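Local coordinates for carbonic anhydrase (Geobacillus kaustophilus, PDB 3VNP), which catalyses the reversible hydration of carbon dioxide to hydrogencarbonate, working as a homotrimer with magnesium or zinc in its active site, at residues A17-A20 against D21-I25; V56-Q59 against D60-L64; T131-G135 against R136-V140. All coordinates share one frame; numbering follows the deposited sequence.

Interaction 1 (A17-A20 against D21-I25); sequences AFIA and DYVTI
Two aromatic rings flank the turn in which A20 meets V23. Over one face of the F18 ring, toward its rim, lies A20 N, 3.9 Å above the plane, and W38 makes an edge-to-face pair with the same ring. One face of the Y22 ring carries D21 CB, again off-centre, while Y22 of each of the other two subunits packs edge-to-face against it. The chain bends here through a type II turn from A20 to V23, a corner of the left-handed beta-helix. V23 closes the inside of the corner, its CG2 lying 3.2 Å from A20 O and 4.1 Å from A20 CB. I19 keeps CG1 beside its backbone N (chi1 -82°), which leaves CG2 anti to that N; the side chain crosses V23 at about a right angle, CG2 coming 4.0 Å from V23 CB. Its other branch, CG1, touches I25 CD1 at 3.8 Å. D21 turns outward, and OD2 hydrogen-bonds Y4 OH of the second subunit. The corner lies near the N-terminal end of the beta-helix: I19 and V23 rest on I37 of strand 36-37, I25 touches P11, and F18 packs against Y166, K167 and Q170 of helix 146-170, whose Q170 NE2 hydrogen-bonds I19 O.

Interaction 2 (V56-Q59 against D60-L64); sequences VNIQ and DNSIL
I58 and S62 face each other across a corner of the left-handed beta-helix, where the chain leaves strand 57-58, turns through D60 and N61 and sets off again in strand 63-65. N61 takes the left-handed backbone conformation that lets the corner close, and its side chain points out to meet N61 of both other subunits. S62 points inward: its OG stands beside its own N (chi1 -63°) and donates to Q59 O at 2.8 Å, meeting the C=O at 145° and tilted from the carbonyl plane. The same hydroxyl receives a hydrogen bond from V84 N in the next coil, so one buried oxygen ties the two sides of this corner together and joins them to the coil beyond. With an alanine here CB would still reach I58, but with the hydroxyl gone Q59 O and V84 N would probably be left without this partner and the turn less firmly tied. Farther in, the packing is apolar. I58 has CG2 anti to its backbone N, 3.9 Å from S62 CB, while chi2 (177°) carries CD1 on toward L64. On the outer side, Q59 stretches away past H82 and Y159, and its side chain comes within about 4 Å of a magnesium ion. D60 leans back over the Q59 carbonyl carbon, but its polar end belongs to the subunit interface: OD2 forms a salt bridge with R44 NH1 of the second subunit and a weak hydrogen bond with H82 ND1, consistent with a second-shell place beside this metal ligand. In the interior, I58 and L64 meet tip to tip, CD1 of I58 lying 3.5 Å from CD2 of L64.

Interaction 3 (T131-G135 against R136-V140); sequences TLALG and RPAKV
L134 and K139 pair across a beta hairpin that ends the beta-helix, strand 131-135 folding back antiparallel on strand 138-143. K139 N donates to L134 O at 2.7 Å and L134 N to K139 O at 3.0 Å; A138 CA also brings its hydrogen to L134 O. At the bend, G135 has backbone angles (phi 90°) at which a side chain would be jammed against the preceding carbonyl oxygen, and a cis peptide bond before P137 completes the reversal. R136 leaves this bend for the subunit interface. Its CB and CG lie beside the G135-R136 peptide as covalent neighbours, CG 3.5 Å from G135 O. The chain then bends at chi3 (83°) and ends in a guanidinium group held by two carbonyls: NH1 hydrogen-bonds G118 O of its own chain, NH2 G118 O of the third subunit. The side chain also packs against R136 of both other subunits and touches L120. The buried methyl groups of A133 and A138 approach each other, CB to CB 4.3 Å. At the open end T131 and V140 cross at about a right angle, and T131 CB lies 3.7 Å from V140 CG1.

In the fold
The contacts follow one another along the left-handed beta-helix in chain order. Interactions 1 and 2 are equivalent corners of different coils, each leading from the sheet of strands 18-19 and 57-58 into the sheet of strands 24-26 and 63-65; their centres are about 10 Å apart, and their nearest atoms, about 6 Å apart, do not touch. Interaction 3 lies about 20 Å from interaction 2 and about 30 Å from interaction 1, centre to centre, where a hairpin finishes the first of those sheets. All three reach neighbouring subunits, so subunit contacts recur along the length of the helix, through R136 in interaction 3, with interaction 2 closest to the metal-binding histidines.

Interaction 1 (A17-A20 against D21-I25)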
loop_
_atom_site.group_PDB
_atom_site.type_symbol
_atom_site.label_atom_id
_atom_site.label_comp_id
_atom_site.label_asym_id
_atom_site.label_seq_id
_atom_site.Cartn_x
_atom_site.Cartn_y
_atom_site.Cartn_z
ATOM N N ALA A 17 15.970 17.257 -7.369
ATOM C CA ALA A 17 14.954 16.309 -6.921
ATOM C C ALA A 17 15.548 15.056 -6.270
ATOM O O ALA A 17 16.612 14.571 -6.666
ATOM C CB ALA A 17 14.061 15.912 -8.091
ATOM N N PHE A 18 14.849 14.550 -5.258
ATOM C CA PHE A 18 15.256 13.344 -4.546
ATOM C C PHE A 18 14.350 12.170 -4.927
ATOM O O PHE A 18 13.138 12.194 -4.675
ATOM C CB PHE A 18 15.190 13.564 -3.030
ATOM C CG PHE A 18 15.305 12.291 -2.222
ATOM C CD1 PHE A 18 16.378 11.425 -2.405
ATOM C CD2 PHE A 18 14.350 11.968 -1.268
ATOM C CE1 PHE A 18 16.498 10.254 -1.645
ATOM C CE2 PHE A 18 14.465 10.802 -0.506
ATOM C CZ PHE A 18 15.544 9.945 -0.697
ATOM N N ILE A 19 14.942 11.157 -5.555
ATOM C CA ILE A 19 14.210 9.958 -5.949
ATOM C C ILE A 19 14.746 8.809 -5.090
ATOM O O ILE A 19 15.828 8.278 -5.345
ATOM C CB ILE A 19 14.409 9.631 -7.454
ATOM C CG1 ILE A 19 13.468 10.473 -8.325
ATOM C CG2 ILE A 19 14.061 8.166 -7.714
ATOM C CD1 ILE A 19 13.364 11.939 -7.967
ATOM N N ALA A 20 13.979 8.436 -4.070
ATOM C CA ALA A 20 14.384 7.379 -3.157
ATOM C C ALA A 20 14.551 6.023 -3.822
ATOM O O ALA A 20 14.193 5.827 -4.982
ATOM C CB ALA A 20 13.390 7.273 -2.012
ATOM N N ASP A 21 15.099 5.086 -3.061
ATOM C CA ASP A 21 15.323 3.737 -3.540
ATOM C C ASP A 21 14.010 2.996 -3.744
ATOM O O ASP A 21 13.028 3.257 -3.053
ATOM C CB ASP A 21 16.189 2.980 -2.536
ATOM C CG ASP A 21 17.511 3.675 -2.272
ATOM O OD1 ASP A 21 18.297 3.836 -3.226
ATOM O OD2 ASP A 21 17.758 4.066 -1.112
ATOM N N TYR A 22 14.008 2.072 -4.699
ATOM C CA TYR A 22 12.840 1.261 -5.018
ATOM C C TYR A 22 11.690 2.059 -5.606
ATOM O O TYR A 22 10.543 1.622 -5.593
ATOM C CB TYR A 22 12.368 0.494 -3.778
ATOM C CG TYR A 22 13.469 -0.286 -3.108
ATOM C CD1 TYR A 22 14.290 -1.141 -3.846
ATOM C CD2 TYR A 22 13.708 -0.154 -1.741
ATOM C CE1 TYR A 22 15.335 -1.846 -3.237
ATOM C CE2 TYR A 22 14.744 -0.855 -1.121
ATOM C CZ TYR A 22 15.554 -1.698 -1.875
ATOM O OH TYR A 22 16.581 -2.391 -1.268
ATOM N N VAL A 23 11.999 3.243 -6.107
ATOM C CA VAL A 23 10.988 4.078 -6.736
ATOM C C VAL A 23 11.008 3.729 -8.222
ATOM O O VAL A 23 12.038 3.360 -8.765
ATOM C CB VAL A 23 11.310 5.581 -6.547
ATOM C CG1 VAL A 23 10.504 6.429 -7.521
ATOM C CG2 VAL A 23 11.005 5.994 -5.112
ATOM N N THR A 24 9.857 3.825 -8.867
ATOM C CA THR A 24 9.759 3.541 -10.291
ATOM C C THR A 24 9.058 4.698 -10.970
ATOM O O THR A 24 7.968 5.102 -10.533
ATOM C CB THR A 24 8.974 2.242 -10.560
ATOM O OG1 THR A 24 9.695 1.137 -10.009
ATOM C CG2 THR A 24 8.803 2.018 -12.050
ATOM N N ILE A 25 9.683 5.228 -12.024
ATOM C CA ILE A 25 9.123 6.344 -12.768
ATOM C C ILE A 25 9.220 6.047 -14.258
ATOM O O ILE A 25 10.313 5.871 -14.791
ATOM C CB ILE A 25 9.883 7.640 -12.455
ATOM C CG1 ILE A 25 9.874 7.889 -10.945
ATOM C CG2 ILE A 25 9.238 8.830 -13.192
ATOM C CD1 ILE A 25 10.727 9.038 -10.494
#

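Interaction 2 (V56-Q59 against D60-L64)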
loop_
_atom_site.group_PDB
_atom_site.type_symbol
_atom_site.label_atom_id
_atom_site.label_comp_id
_atom_site.label_asym_id
_atom_site.label_seq_id
_atom_site.Cartn_x
_atom_site.Cartn_y
_atom_site.Cartn_z
ATOM N N VAL A 56 7.449 19.608 -3.860
ATOM C CA VAL A 56 6.379 18.669 -3.542
ATOM C C VAL A 56 6.951 17.406 -2.898
ATOM O O VAL A 56 8.088 17.025 -3.185
ATOM C CB VAL A 56 5.634 18.234 -4.823
ATOM C CG1 VAL A 56 4.646 17.125 -4.498
ATOM C CG2 VAL A 56 4.937 19.429 -5.458
ATOM N N ASN A 57 6.185 16.769 -2.017
ATOM C CA ASN A 57 6.645 15.517 -1.421
ATOM C C ASN A 57 5.574 14.455 -1.590
ATOM O O ASN A 57 4.419 14.653 -1.222
ATOM C CB ASN A 57 7.018 15.659 0.064
ATOM C CG ASN A 57 5.827 15.929 0.957
ATOM O OD1 ASN A 57 5.523 17.082 1.279
ATOM N ND2 ASN A 57 5.142 14.864 1.369
ATOM N N ILE A 58 5.968 13.345 -2.200
ATOM C CA ILE A 58 5.082 12.215 -2.430
ATOM C C ILE A 58 5.648 11.093 -1.566
ATOM O O ILE A 58 6.616 10.426 -1.934
ATOM C CB ILE A 58 5.075 11.837 -3.919
ATOM C CG1 ILE A 58 4.435 12.981 -4.714
ATOM C CG2 ILE A 58 4.309 10.537 -4.141
ATOM C CD1 ILE A 58 4.437 12.771 -6.202
ATOM N N GLN A 59 5.038 10.906 -0.401
ATOM C CA GLN A 59 5.502 9.920 0.562
ATOM C C GLN A 59 5.420 8.441 0.191
ATOM O O GLN A 59 4.761 8.049 -0.774
ATOM C CB GLN A 59 4.836 10.194 1.917
ATOM C CG GLN A 59 5.398 11.454 2.584
ATOM C CD GLN A 59 4.596 11.909 3.783
ATOM O OE1 GLN A 59 4.297 11.123 4.683
ATOM N NE2 GLN A 59 4.246 13.194 3.807
ATOM N N ASP A 60 6.138 7.651 0.985
ATOM C CA ASP A 60 6.299 6.203 0.861
ATOM C C ASP A 60 5.135 5.357 0.376
ATOM O O ASP A 60 4.002 5.517 0.822
ATOM C CB ASP A 60 6.776 5.662 2.205
ATOM C CG ASP A 60 7.833 6.553 2.837
ATOM O OD1 ASP A 60 9.039 6.408 2.514
ATOM O OD2 ASP A 60 7.448 7.418 3.648
ATOM N N ASN A 61 5.441 4.444 -0.542
ATOM C CA ASN A 61 4.457 3.516 -1.087
ATOM C C ASN A 61 3.245 4.097 -1.792
ATOM O O ASN A 61 2.167 3.508 -1.738
ATOM C CB ASN A 61 3.960 2.591 0.019
ATOM C CG ASN A 61 4.988 1.581 0.425
ATOM O OD1 ASN A 61 5.308 0.666 -0.339
ATOM N ND2 ASN A 61 5.526 1.734 1.632
ATOM N N SER A 62 3.392 5.237 -2.453
ATOM C CA SER A 62 2.245 5.798 -3.153
ATOM C C SER A 62 2.180 5.302 -4.593
ATOM O O SER A 62 3.167 4.805 -5.150
ATOM C CB SER A 62 2.299 7.319 -3.136
ATOM O OG SER A 62 2.221 7.789 -1.807
ATOM N N ILE A 63 1.004 5.424 -5.189
ATOM C CA ILE A 63 0.822 5.007 -6.564
ATOM C C ILE A 63 0.228 6.163 -7.361
ATOM O O ILE A 63 -0.850 6.671 -7.035
ATOM C CB ILE A 63 -0.137 3.802 -6.681
ATOM C CG1 ILE A 63 0.230 2.725 -5.657
ATOM C CG2 ILE A 63 -0.074 3.234 -8.093
ATOM C CD1 ILE A 63 1.656 2.212 -5.780
ATOM N N LEU A 64 0.945 6.584 -8.396
ATOM C CA LEU A 64 0.475 7.657 -9.262
ATOM C C LEU A 64 0.255 7.096 -10.661
ATOM O O LEU A 64 1.169 6.532 -11.261
ATOM C CB LEU A 64 1.483 8.812 -9.292
ATOM C CG LEU A 64 1.304 9.830 -8.150
ATOM C CD1 LEU A 64 1.411 9.123 -6.799
ATOM C CD2 LEU A 64 2.346 10.940 -8.264
#

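Interaction 3 (T131-G135 against R136-V140)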
loop_
_atom_site.group_PDB
_atom_site.type_symbol
_atom_site.label_atom_id
_atom_site.label_comp_id
_atom_site.label_asym_id
_atom_site.label_seq_id
_atom_site.Cartn_x
_atom_site.Cartn_y
_atom_site.Cartn_z
ATOM N N THR A 131 -10.124 24.222 2.801
ATOM C CA THR A 131 -11.047 23.445 3.633
ATOM C C THR A 131 -10.485 22.086 4.059
ATOM O O THR A 131 -9.475 21.621 3.530
ATOM C CB THR A 131 -12.374 23.168 2.907
ATOM O OG1 THR A 131 -12.130 22.297 1.794
ATOM C CG2 THR A 131 -13.008 24.462 2.413
ATOM N N LEU A 132 -11.159 21.465 5.025
ATOM C CA LEU A 132 -10.798 20.145 5.531
ATOM C C LEU A 132 -11.886 19.166 5.104
ATOM O O LEU A 132 -13.045 19.315 5.496
ATOM C CB LEU A 132 -10.714 20.147 7.058
ATOM C CG LEU A 132 -10.782 18.760 7.709
ATOM C CD1 LEU A 132 -9.611 17.928 7.236
ATOM C CD2 LEU A 132 -10.768 18.880 9.226
ATOM N N ALA A 133 -11.515 18.176 4.300
ATOM C CA ALA A 133 -12.464 17.173 3.831
ATOM C C ALA A 133 -12.071 15.798 4.376
ATOM O O ALA A 133 -10.898 15.428 4.355
ATOM C CB ALA A 133 -12.485 17.154 2.316
ATOM N N LEU A 134 -13.058 15.048 4.861
ATOM C CA LEU A 134 -12.831 13.717 5.434
ATOM C C LEU A 134 -13.830 12.675 4.941
ATOM O O LEU A 134 -14.846 13.008 4.335
ATOM C CB LEU A 134 -12.947 13.775 6.961
ATOM C CG LEU A 134 -11.743 14.144 7.818
ATOM C CD1 LEU A 134 -12.190 14.357 9.258
ATOM C CD2 LEU A 134 -10.707 13.027 7.736
ATOM N N GLY A 135 -13.520 11.411 5.215
ATOM C CA GLY A 135 -14.409 10.317 4.864
ATOM C C GLY A 135 -14.300 9.626 3.523
ATOM O O GLY A 135 -13.441 9.929 2.700
ATOM N N ARG A 136 -15.205 8.672 3.329
ATOM C CA ARG A 136 -15.305 7.875 2.110
ATOM C C ARG A 136 -16.794 7.767 1.767
ATOM O O ARG A 136 -17.508 6.955 2.348
ATOM C CB ARG A 136 -14.729 6.467 2.342
ATOM C CG ARG A 136 -13.277 6.438 2.815
ATOM C CD ARG A 136 -12.859 5.043 3.270
ATOM N NE ARG A 136 -12.438 4.160 2.181
ATOM C CZ ARG A 136 -11.201 4.112 1.690
ATOM N NH1 ARG A 136 -10.251 4.897 2.187
ATOM N NH2 ARG A 136 -10.911 3.269 0.706
ATOM N N PRO A 137 -17.289 8.599 0.838
ATOM C CA PRO A 137 -16.577 9.637 0.085
ATOM C C PRO A 137 -16.325 10.878 0.928
ATOM O O PRO A 137 -17.134 11.233 1.784
ATOM C CB PRO A 137 -17.513 9.912 -1.088
ATOM C CG PRO A 137 -18.856 9.722 -0.475
ATOM C CD PRO A 137 -18.669 8.456 0.341
ATOM N N ALA A 138 -15.198 11.533 0.677
ATOM C CA ALA A 138 -14.821 12.725 1.420
ATOM C C ALA A 138 -15.856 13.843 1.339
ATOM O O ALA A 138 -16.393 14.143 0.270
ATOM C CB ALA A 138 -13.477 13.235 0.929
ATOM N N LYS A 139 -16.128 14.453 2.487
ATOM C CA LYS A 139 -17.065 15.558 2.576
ATOM C C LYS A 139 -16.383 16.690 3.339
ATOM O O LYS A 139 -15.662 16.447 4.312
ATOM C CB LYS A 139 -18.344 15.116 3.295
ATOM C CG LYS A 139 -19.127 14.040 2.541
ATOM C CD LYS A 139 -20.431 13.654 3.243
ATOM C CE LYS A 139 -21.427 14.815 3.272
ATOM N NZ LYS A 139 -21.816 15.288 1.905
ATOM N N VAL A 140 -16.596 17.919 2.872
ATOM C CA VAL A 140 -16.027 19.116 3.488
ATOM C C VAL A 140 -16.657 19.301 4.861
ATOM O O VAL A 140 -17.881 19.375 4.979
ATOM C CB VAL A 140 -16.326 20.368 2.636
ATOM C CG1 VAL A 140 -15.663 21.592 3.248
ATOM C CG2 VAL A 140 -15.847 20.152 1.213
#